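Local coordinates for protein putative pyridoxal phosphate-dependent transferase (Clostridium difficile, PDB 4DQ6) that binds pyridoxal-5'-phosphate and belongs to the class I and II aminotransferase family, its precise function being unassigned, at residues S301-A306 with R320-T325; K308-N313 with L328-S333; R82-K87 with T232-T237. All coordinates share one frame; numbering follows the deposited sequence.

Contact 1 of 3, residues S301-A306 with R320-T325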
loop_
_atom_site.group_PDB
_atom_site.type_symbol
_atom_site.label_atom_id
_atom_site.label_comp_id
_atom_site.label_asym_id
_atom_site.label_seq_id
_atom_site.Cartn_x
_atom_site.Cartn_y
_atom_site.Cartn_z
ATOM N N SER A 301 -10.066 -21.034 25.026
ATOM C CA SER A 301 -9.507 -22.229 25.635
ATOM C C SER A 301 -7.994 -22.166 25.805
ATOM O O SER A 301 -7.444 -22.484 26.859
ATOM C CB SER A 301 -9.913 -23.403 24.778
ATOM O OG SER A 301 -9.508 -24.634 25.371
ATOM N N ASN A 302 -7.280 -21.717 24.772
ATOM C CA ASN A 302 -5.818 -21.438 24.887
ATOM C C ASN A 302 -5.506 -20.520 26.071
ATOM O O ASN A 302 -4.549 -20.739 26.766
ATOM C CB ASN A 302 -5.215 -20.822 23.614
ATOM C CG ASN A 302 -4.689 -21.863 22.604
ATOM O OD1 ASN A 302 -4.898 -23.124 22.743
ATOM N ND2 ASN A 302 -4.110 -21.352 21.512
ATOM N N ILE A 303 -6.286 -19.428 26.199
ATOM C CA ILE A 303 -6.058 -18.444 27.259
ATOM C C ILE A 303 -6.234 -19.081 28.637
ATOM O O ILE A 303 -5.368 -18.971 29.498
ATOM C CB ILE A 303 -6.963 -17.239 27.038
ATOM C CG1 ILE A 303 -6.444 -16.389 25.896
ATOM C CG2 ILE A 303 -7.050 -16.448 28.333
ATOM C CD1 ILE A 303 -7.449 -15.396 25.331
ATOM N N ASP A 304 -7.315 -19.812 28.795
ATOM C CA ASP A 304 -7.591 -20.511 30.051
ATOM C C ASP A 304 -6.488 -21.557 30.365
ATOM O O ASP A 304 -6.003 -21.634 31.480
ATOM C CB ASP A 304 -8.985 -21.126 29.984
ATOM C CG ASP A 304 -10.090 -20.127 30.102
ATOM O OD1 ASP A 304 -9.844 -18.974 30.555
ATOM O OD2 ASP A 304 -11.204 -20.500 29.732
ATOM N N PHE A 305 -6.040 -22.275 29.337
ATOM C CA PHE A 305 -4.955 -23.258 29.484
ATOM C C PHE A 305 -3.665 -22.581 29.932
ATOM O O PHE A 305 -2.998 -23.043 30.872
ATOM C CB PHE A 305 -4.757 -24.050 28.187
ATOM C CG PHE A 305 -3.479 -24.813 28.156
ATOM C CD1 PHE A 305 -3.415 -26.064 28.750
ATOM C CD2 PHE A 305 -2.317 -24.270 27.608
ATOM C CE1 PHE A 305 -2.230 -26.782 28.749
ATOM C CE2 PHE A 305 -1.137 -24.986 27.601
ATOM C CZ PHE A 305 -1.091 -26.228 28.199
ATOM N N ALA A 306 -3.331 -21.448 29.301
ATOM C CA ALA A 306 -2.100 -20.748 29.615
ATOM C C ALA A 306 -2.091 -20.191 31.008
ATOM O O ALA A 306 -1.097 -20.251 31.688
ATOM C CB ALA A 306 -1.822 -19.653 28.595
ATOM N N ARG A 320 -3.484 -11.502 34.316
ATOM C CA ARG A 320 -4.928 -11.282 34.332
ATOM C C ARG A 320 -5.490 -11.720 32.981
ATOM O O ARG A 320 -4.921 -11.327 31.951
ATOM C CB ARG A 320 -5.232 -9.780 34.548
ATOM N N LYS A 321 -6.579 -12.465 32.971
ATOM C CA LYS A 321 -7.184 -12.938 31.704
ATOM C C LYS A 321 -7.606 -11.689 30.883
ATOM O O LYS A 321 -8.299 -10.782 31.401
ATOM C CB LYS A 321 -8.388 -13.793 31.978
ATOM C CG LYS A 321 -9.044 -14.392 30.777
ATOM C CD LYS A 321 -10.099 -15.413 31.137
ATOM C CE LYS A 321 -10.881 -15.827 29.926
ATOM N NZ LYS A 321 -11.766 -17.016 30.237
ATOM N N PRO A 322 -7.199 -11.609 29.630
ATOM C CA PRO A 322 -7.640 -10.464 28.808
ATOM C C PRO A 322 -9.105 -10.539 28.492
ATOM O O PRO A 322 -9.693 -11.611 28.455
ATOM C CB PRO A 322 -6.883 -10.640 27.514
ATOM C CG PRO A 322 -6.516 -12.109 27.454
ATOM C CD PRO A 322 -6.375 -12.581 28.869
ATOM N N GLU A 323 -9.724 -9.401 28.253
ATOM C CA GLU A 323 -11.092 -9.283 27.831
ATOM C C GLU A 323 -11.227 -9.339 26.298
ATOM O O GLU A 323 -12.293 -9.743 25.745
ATOM C CB GLU A 323 -11.657 -7.958 28.354
ATOM C CG GLU A 323 -11.673 -7.916 29.882
ATOM C CD GLU A 323 -11.874 -6.550 30.501
ATOM O OE1 GLU A 323 -11.932 -5.612 29.733
ATOM O OE2 GLU A 323 -11.951 -6.517 31.784
ATOM N N GLY A 324 -10.159 -8.961 25.610
ATOM C CA GLY A 324 -10.067 -9.020 24.164
ATOM C C GLY A 324 -8.645 -9.045 23.713
ATOM O O GLY A 324 -7.723 -8.955 24.549
ATOM N N THR A 325 -8.469 -9.163 22.377
ATOM C CA THR A 325 -7.219 -9.497 21.721
ATOM C C THR A 325 -6.858 -10.980 21.984
ATOM O O THR A 325 -7.440 -11.633 22.854
ATOM C CB THR A 325 -6.012 -8.606 22.138
ATOM O OG1 THR A 325 -5.380 -9.039 23.339
ATOM C CG2 THR A 325 -6.406 -7.130 22.184
#

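Contact 2 of 3, residues K308-N313 with L328-S333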
loop_
_atom_site.group_PDB
_atom_site.type_symbol
_atom_site.label_atom_id
_atom_site.label_comp_id
_atom_site.label_asym_id
_atom_site.label_seq_id
_atom_site.Cartn_x
_atom_site.Cartn_y
_atom_site.Cartn_z
ATOM N N LYS A 308 -3.903 -21.246 33.584
ATOM C CA LYS A 308 -3.810 -22.390 34.507
ATOM C C LYS A 308 -2.361 -22.914 34.580
ATOM O O LYS A 308 -1.814 -23.128 35.674
ATOM C CB LYS A 308 -4.790 -23.466 34.072
ATOM C CG LYS A 308 -4.780 -24.748 34.910
ATOM C CD LYS A 308 -5.830 -25.746 34.437
ATOM C CE LYS A 308 -5.412 -27.176 34.762
ATOM N NZ LYS A 308 -5.418 -27.372 36.239
ATOM N N TYR A 309 -1.713 -23.051 33.418
ATOM C CA TYR A 309 -0.342 -23.515 33.367
ATOM C C TYR A 309 0.599 -22.591 34.119
ATOM O O TYR A 309 1.385 -23.039 34.934
ATOM C CB TYR A 309 0.144 -23.678 31.931
ATOM C CG TYR A 309 1.420 -24.415 31.819
ATOM C CD1 TYR A 309 2.652 -23.805 31.994
ATOM C CD2 TYR A 309 1.400 -25.777 31.500
ATOM C CE1 TYR A 309 3.853 -24.543 31.892
ATOM C CE2 TYR A 309 2.574 -26.495 31.418
ATOM C CZ TYR A 309 3.785 -25.868 31.576
ATOM O OH TYR A 309 4.953 -26.579 31.511
ATOM N N ILE A 310 0.454 -21.275 33.904
ATOM C CA ILE A 310 1.327 -20.296 34.576
ATOM C C ILE A 310 1.087 -20.332 36.096
ATOM O O ILE A 310 2.048 -20.361 36.887
ATOM C CB ILE A 310 1.110 -18.831 34.066
ATOM C CG1 ILE A 310 1.612 -18.662 32.619
ATOM C CG2 ILE A 310 1.804 -17.813 34.967
ATOM C CD1 ILE A 310 0.998 -17.478 31.890
ATOM N N ASN A 311 -0.171 -20.374 36.508
ATOM C CA ASN A 311 -0.492 -20.352 37.932
ATOM C C ASN A 311 -0.035 -21.604 38.656
ATOM O O ASN A 311 0.380 -21.560 39.810
ATOM C CB ASN A 311 -2.002 -20.116 38.141
ATOM C CG ASN A 311 -2.457 -18.700 37.777
ATOM O OD1 ASN A 311 -1.672 -17.733 37.684
ATOM N ND2 ASN A 311 -3.742 -18.569 37.573
ATOM N N GLU A 312 -0.075 -22.730 37.974
ATOM C CA GLU A 312 0.391 -24.005 38.526
ATOM C C GLU A 312 1.917 -24.181 38.458
ATOM O O GLU A 312 2.566 -24.674 39.422
ATOM C CB GLU A 312 -0.379 -25.150 37.839
ATOM C CG GLU A 312 -1.840 -25.097 38.257
ATOM C CD GLU A 312 -2.720 -26.212 37.720
ATOM O OE1 GLU A 312 -2.226 -27.106 36.975
ATOM O OE2 GLU A 312 -3.941 -26.142 38.060
ATOM N N ASN A 313 2.525 -23.787 37.342
ATOM C CA ASN A 313 3.931 -24.123 37.082
ATOM C C ASN A 313 4.905 -22.955 37.195
ATOM O O ASN A 313 6.084 -23.166 37.397
ATOM C CB ASN A 313 4.064 -24.795 35.723
ATOM C CG ASN A 313 3.232 -26.051 35.629
ATOM O OD1 ASN A 313 3.471 -27.011 36.361
ATOM N ND2 ASN A 313 2.214 -26.022 34.812
ATOM N N LEU A 328 -1.497 -12.032 25.497
ATOM C CA LEU A 328 -1.458 -12.246 26.928
ATOM C C LEU A 328 -0.347 -11.367 27.525
ATOM O O LEU A 328 0.761 -11.299 26.986
ATOM C CB LEU A 328 -1.124 -13.733 27.225
ATOM C CG LEU A 328 -1.449 -14.224 28.638
ATOM C CD1 LEU A 328 -2.951 -14.277 28.927
ATOM C CD2 LEU A 328 -0.822 -15.637 28.804
ATOM N N TRP A 329 -0.651 -10.668 28.616
ATOM C CA TRP A 329 0.226 -9.698 29.232
ATOM C C TRP A 329 0.647 -10.221 30.564
ATOM O O TRP A 329 -0.173 -10.287 31.503
ATOM C CB TRP A 329 -0.544 -8.406 29.348
ATOM C CG TRP A 329 0.169 -7.149 29.859
ATOM C CD1 TRP A 329 -0.194 -6.303 30.947
ATOM C CD2 TRP A 329 1.284 -6.465 29.230
ATOM N NE1 TRP A 329 0.621 -5.300 30.980
ATOM C CE2 TRP A 329 1.526 -5.300 30.006
ATOM C CE3 TRP A 329 2.133 -6.748 28.165
ATOM C CZ2 TRP A 329 2.558 -4.414 29.701
ATOM C CZ3 TRP A 329 3.124 -5.864 27.820
ATOM C CH2 TRP A 329 3.362 -4.711 28.615
ATOM N N VAL A 330 1.915 -10.654 30.657
ATOM C CA VAL A 330 2.367 -11.418 31.812
ATOM C C VAL A 330 3.472 -10.655 32.550
ATOM O O VAL A 330 4.420 -10.202 31.943
ATOM C CB VAL A 330 2.926 -12.797 31.373
ATOM C CG1 VAL A 330 3.429 -13.596 32.565
ATOM C CG2 VAL A 330 1.898 -13.583 30.567
ATOM N N ASP A 331 3.280 -10.475 33.859
ATOM C CA ASP A 331 4.201 -9.768 34.710
ATOM C C ASP A 331 5.242 -10.754 35.271
ATOM O O ASP A 331 4.892 -11.682 35.984
ATOM C CB ASP A 331 3.383 -9.145 35.827
ATOM C CG ASP A 331 4.211 -8.358 36.800
ATOM O OD1 ASP A 331 5.410 -8.129 36.569
ATOM O OD2 ASP A 331 3.615 -7.991 37.836
ATOM N N PHE A 332 6.496 -10.499 34.913
ATOM C CA PHE A 332 7.663 -11.261 35.376
ATOM C C PHE A 332 8.460 -10.561 36.468
ATOM O O PHE A 332 9.538 -10.997 36.840
ATOM C CB PHE A 332 8.625 -11.479 34.208
ATOM C CG PHE A 332 8.165 -12.458 33.179
ATOM C CD1 PHE A 332 7.127 -12.192 32.340
ATOM C CD2 PHE A 332 8.871 -13.664 33.007
ATOM C CE1 PHE A 332 6.743 -13.110 31.379
ATOM C CE2 PHE A 332 8.513 -14.584 32.061
ATOM C CZ PHE A 332 7.433 -14.292 31.205
ATOM N N SER A 333 7.956 -9.443 36.985
ATOM C CA SER A 333 8.745 -8.609 37.863
ATOM C C SER A 333 9.144 -9.308 39.178
ATOM O O SER A 333 10.202 -8.989 39.750
ATOM C CB SER A 333 8.000 -7.295 38.181
ATOM O OG SER A 333 6.793 -7.531 38.860
#

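Contact 3 of 3, residues R82-K87 with T232-T237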
loop_
_atom_site.group_PDB
_atom_site.type_symbol
_atom_site.label_atom_id
_atom_site.label_comp_id
_atom_site.label_asym_id
_atom_site.label_seq_id
_atom_site.Cartn_x
_atom_site.Cartn_y
_atom_site.Cartn_z
ATOM N N ARG A 82 -24.182 -5.752 12.237
ATOM C CA ARG A 82 -24.491 -7.100 12.741
ATOM C C ARG A 82 -23.753 -7.390 14.023
ATOM O O ARG A 82 -24.289 -7.956 14.953
ATOM C CB ARG A 82 -23.934 -8.187 11.818
ATOM C CG ARG A 82 -24.397 -8.248 10.393
ATOM C CD ARG A 82 -24.584 -9.702 10.008
ATOM N NE ARG A 82 -23.389 -10.523 9.799
ATOM C CZ ARG A 82 -22.454 -10.306 8.881
ATOM N NH1 ARG A 82 -22.488 -9.232 8.123
ATOM N NH2 ARG A 82 -21.466 -11.155 8.745
ATOM N N ARG A 83 -22.475 -7.060 14.004
ATOM C CA ARG A 83 -21.587 -7.418 15.086
ATOM C C ARG A 83 -21.566 -6.428 16.230
ATOM O O ARG A 83 -21.428 -6.823 17.361
ATOM C CB ARG A 83 -20.168 -7.642 14.561
ATOM C CG ARG A 83 -20.079 -8.633 13.411
ATOM C CD ARG A 83 -20.259 -10.080 13.849
ATOM N NE ARG A 83 -19.319 -10.494 14.892
ATOM C CZ ARG A 83 -19.360 -11.674 15.495
ATOM N NH1 ARG A 83 -20.288 -12.550 15.165
ATOM N NH2 ARG A 83 -18.472 -11.986 16.415
ATOM N N HIS A 84 -21.684 -5.139 15.919
ATOM C CA HIS A 84 -21.478 -4.110 16.951
ATOM C C HIS A 84 -22.671 -3.241 17.155
ATOM O O HIS A 84 -22.621 -2.324 17.987
ATOM C CB HIS A 84 -20.309 -3.249 16.608
ATOM C CG HIS A 84 -19.060 -4.013 16.329
ATOM N ND1 HIS A 84 -18.556 -4.903 17.208
ATOM C CD2 HIS A 84 -18.192 -3.972 15.270
ATOM C CE1 HIS A 84 -17.443 -5.445 16.690
ATOM N NE2 HIS A 84 -17.228 -4.877 15.503
ATOM N N ASN A 85 -23.751 -3.467 16.435
ATOM C CA ASN A 85 -24.938 -2.613 16.519
ATOM C C ASN A 85 -24.598 -1.146 16.256
ATOM O O ASN A 85 -25.202 -0.242 16.836
ATOM C CB ASN A 85 -25.602 -2.755 17.892
ATOM C CG ASN A 85 -27.098 -2.547 17.831
ATOM O OD1 ASN A 85 -27.798 -2.948 16.858
ATOM N ND2 ASN A 85 -27.635 -1.934 18.894
ATOM N N TRP A 86 -23.707 -0.918 15.321
ATOM C CA TRP A 86 -23.289 0.418 14.950
ATOM C C TRP A 86 -23.668 0.620 13.498
ATOM O O TRP A 86 -23.117 -0.060 12.603
ATOM C CB TRP A 86 -21.794 0.537 15.146
ATOM C CG TRP A 86 -21.273 1.893 14.843
ATOM C CD1 TRP A 86 -21.942 3.090 14.910
ATOM C CD2 TRP A 86 -19.924 2.212 14.456
ATOM N NE1 TRP A 86 -21.108 4.131 14.558
ATOM C CE2 TRP A 86 -19.866 3.648 14.313
ATOM C CE3 TRP A 86 -18.780 1.459 14.242
ATOM C CZ2 TRP A 86 -18.720 4.276 13.875
ATOM C CZ3 TRP A 86 -17.625 2.121 13.812
ATOM C CH2 TRP A 86 -17.609 3.483 13.686
ATOM N N LYS A 87 -24.623 1.501 13.263
ATOM C CA LYS A 87 -25.035 1.819 11.908
ATOM C C LYS A 87 -24.192 2.960 11.376
ATOM O O LYS A 87 -24.214 4.071 11.916
ATOM C CB LYS A 87 -26.512 2.231 11.822
ATOM C CG LYS A 87 -26.997 2.502 10.365
ATOM C CD LYS A 87 -27.126 1.206 9.520
ATOM C CE LYS A 87 -28.160 0.222 10.113
ATOM N NZ LYS A 87 -28.724 -0.906 9.298
ATOM N N THR A 232 -12.612 6.562 13.403
ATOM C CA THR A 232 -12.393 5.154 13.780
ATOM C C THR A 232 -11.666 4.354 12.737
ATOM O O THR A 232 -12.002 4.414 11.545
ATOM C CB THR A 232 -13.741 4.467 14.019
ATOM O OG1 THR A 232 -14.536 5.274 14.932
ATOM C CG2 THR A 232 -13.602 3.127 14.655
ATOM N N CYS A 233 -10.617 3.651 13.148
ATOM C CA CYS A 233 -9.855 2.774 12.266
ATOM C C CYS A 233 -10.167 1.327 12.649
ATOM O O CYS A 233 -10.122 0.992 13.827
ATOM C CB CYS A 233 -8.373 2.981 12.388
ATOM S SG CYS A 233 -7.855 4.640 11.967
ATOM N N MET A 234 -10.517 0.516 11.653
ATOM C CA MET A 234 -10.813 -0.934 11.789
ATOM C C MET A 234 -10.243 -1.662 10.600
ATOM O O MET A 234 -9.836 -1.033 9.634
ATOM C CB MET A 234 -12.281 -1.220 11.931
ATOM C CG MET A 234 -12.899 -0.769 13.293
ATOM S SD MET A 234 -14.713 -0.924 13.199
ATOM C CE MET A 234 -15.199 -0.830 14.951
ATOM N N ALA A 235 -10.237 -2.997 10.638
ATOM C CA ALA A 235 -9.663 -3.738 9.527
ATOM C C ALA A 235 -10.108 -5.180 9.704
ATOM O O ALA A 235 -10.405 -5.585 10.823
ATOM C CB ALA A 235 -8.145 -3.712 9.555
ATOM N N PRO A 236 -10.097 -5.999 8.633
ATOM C CA PRO A 236 -10.259 -7.434 8.764
ATOM C C PRO A 236 -8.996 -8.178 9.139
ATOM O O PRO A 236 -9.040 -9.398 9.325
ATOM C CB PRO A 236 -10.687 -7.816 7.378
ATOM C CG PRO A 236 -9.956 -6.915 6.478
ATOM C CD PRO A 236 -10.024 -5.603 7.222
ATOM N N THR A 237 -7.863 -7.481 9.225
ATOM C CA THR A 237 -6.573 -8.131 9.217
ATOM C C THR A 237 -6.264 -8.874 10.502
ATOM O O THR A 237 -5.723 -9.965 10.455
ATOM C CB THR A 237 -5.417 -7.200 8.882
ATOM O OG1 THR A 237 -5.499 -6.108 9.772
ATOM C CG2 THR A 237 -5.527 -6.686 7.474
#

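Contact 1 of 3, residues S301-A306 with R320-T325
Lys321 holds CG opposite its backbone N (chi1 -177°) and runs fully extended to NZ, while Asp304 swings its carboxylate back beside its own N (chi1 -74°); together these torsions bring the two charged ends together. The contact joins helix 289-313, beside the small antiparallel sheet of a fold-type I pyridoxal-phosphate enzyme, to the loop between strands 318-319 and 327-331. The buried half is Ile303 against Pro322. CG2 of Ile303 lies 4.0 Å from CD of Pro322 and 3.8 Å from CG of Lys321, whose aliphatic chain crosses the isoleucine at about a right angle. The other branch of Ile303 reaches the same proline ring, CD1 to CG of Pro322 at 4.0 Å, so the ring slides past both arms of the isoleucine; Leu211 and Leu372 also pack on Ile303. The salt bridge between Asp304 and Lys321 lies at the outer edge of the apolar patch. Glu300, just before the helical segment, is a further salt-bridge partner of Lys321 NZ, so the ammonium is shared by two carboxylates, which would probably stabilise its positive charge. Toward Asp304, Lys321 NZ is 2.8 Å from OD1 and uses the syn lone pair of that oxygen.

Contact 2 of 3, residues K308-N313 with L328-S333
A single methyl, Ile310 CD1, carries this whole helix-to-strand contact, meeting two residues of the strand while the nearest backbones, at Ile310 and Val330, stay 9.4 Å apart between CA atoms. Ile310 and Leu328 reach for each other tip to tip, with CD1 of Ile310 4.0 Å from CD2 of Leu328. Ile310 can stretch so far because CG1 lies trans to the carbonyl carbon and CD1 continues outward (chi2 159°). Val330, two residues along the strand and therefore on the same face as Leu328, adds CG2 at 4.2 Å from the same CD1 of Ile310. The touching groups are all apolar and buried, and only apolar contact joins them across the two segments. At the strand end, Asp331 opens an Asx turn: its OD1 accepts the backbone N of Ser333 at 2.9 Å, from above the carboxylate plane, and also Ser333 OG at 2.7 Å, on the syn side. These two bonds tie the carboxylate to the turn that follows. Strand 327-331 lies between strands 318-319 and 367-371 in an antiparallel sheet. Helix 289-313 packs on one face of it through Ile310, which also touches Leu317, while Tyr309 of the same helix packs against helix 376-390.

Contact 3 of 3, residues R82-K87 with T232-T237
Trp86 reaches across to Thr232 and Met234 from just beyond the end of helix 70-84, where Asn85 leaves helical geometry with positive phi. From CB the side chain sets CG trans to its backbone N (chi1 -178°), which sends the indole toward strand 230-234. The inner indole atoms lie short of the strand, and the outer rim of the six-membered ring makes the contact. There CZ3 meets the methyl CE of Met234 at 4.0 Å, and CH2 at the tip meets Thr232, 3.8 Å from OG1 and 4.0 Å from CB. Met234 crosses the indole obliquely, its chain extended beyond CG, which brings CE near both aromatic groups: besides Trp86, it lies 4.4 Å from CD2 of His84. His84 has CB of Arg83 over one ring face, 4.0 Å above the plane, and His216 makes an edge-to-face pair with it. All four touching residues are buried, and they join the end of helix 70-84 to the central seven-stranded mixed sheet of the large PLP-binding domain, as in fold-type I enzymes. Strand 230-234 runs antiparallel to strand 248-251, whose Val251 and Tyr249 touch Trp86 and Met234 respectively, while Leu80 of helix 70-84 packs on both.

Contacts 1 and 2 are neighbours on helix 289-313, with centres 11 Å apart, and their segments alternate along the chain. They merge through Leu328, whose CD1 lies 3.8 Å from CD of Pro322 and whose CD2 lies 4.1 Å from CB of Ala306, linking the two apolar patches under helix 289-313. Contact 3 belongs to the large mixed sheet, with its centre 22 Å from that of contact 1 and 32 Å from that of contact 2, and touches neither. Its segment 232-237 leads directly into Lys238 of the cofactor pocket. A bound pyridoxal-5'-phosphate lies about 10 Å from the side chain of Met234, about 13 Å from that of Pro322 and about 14 Å from that of Leu328.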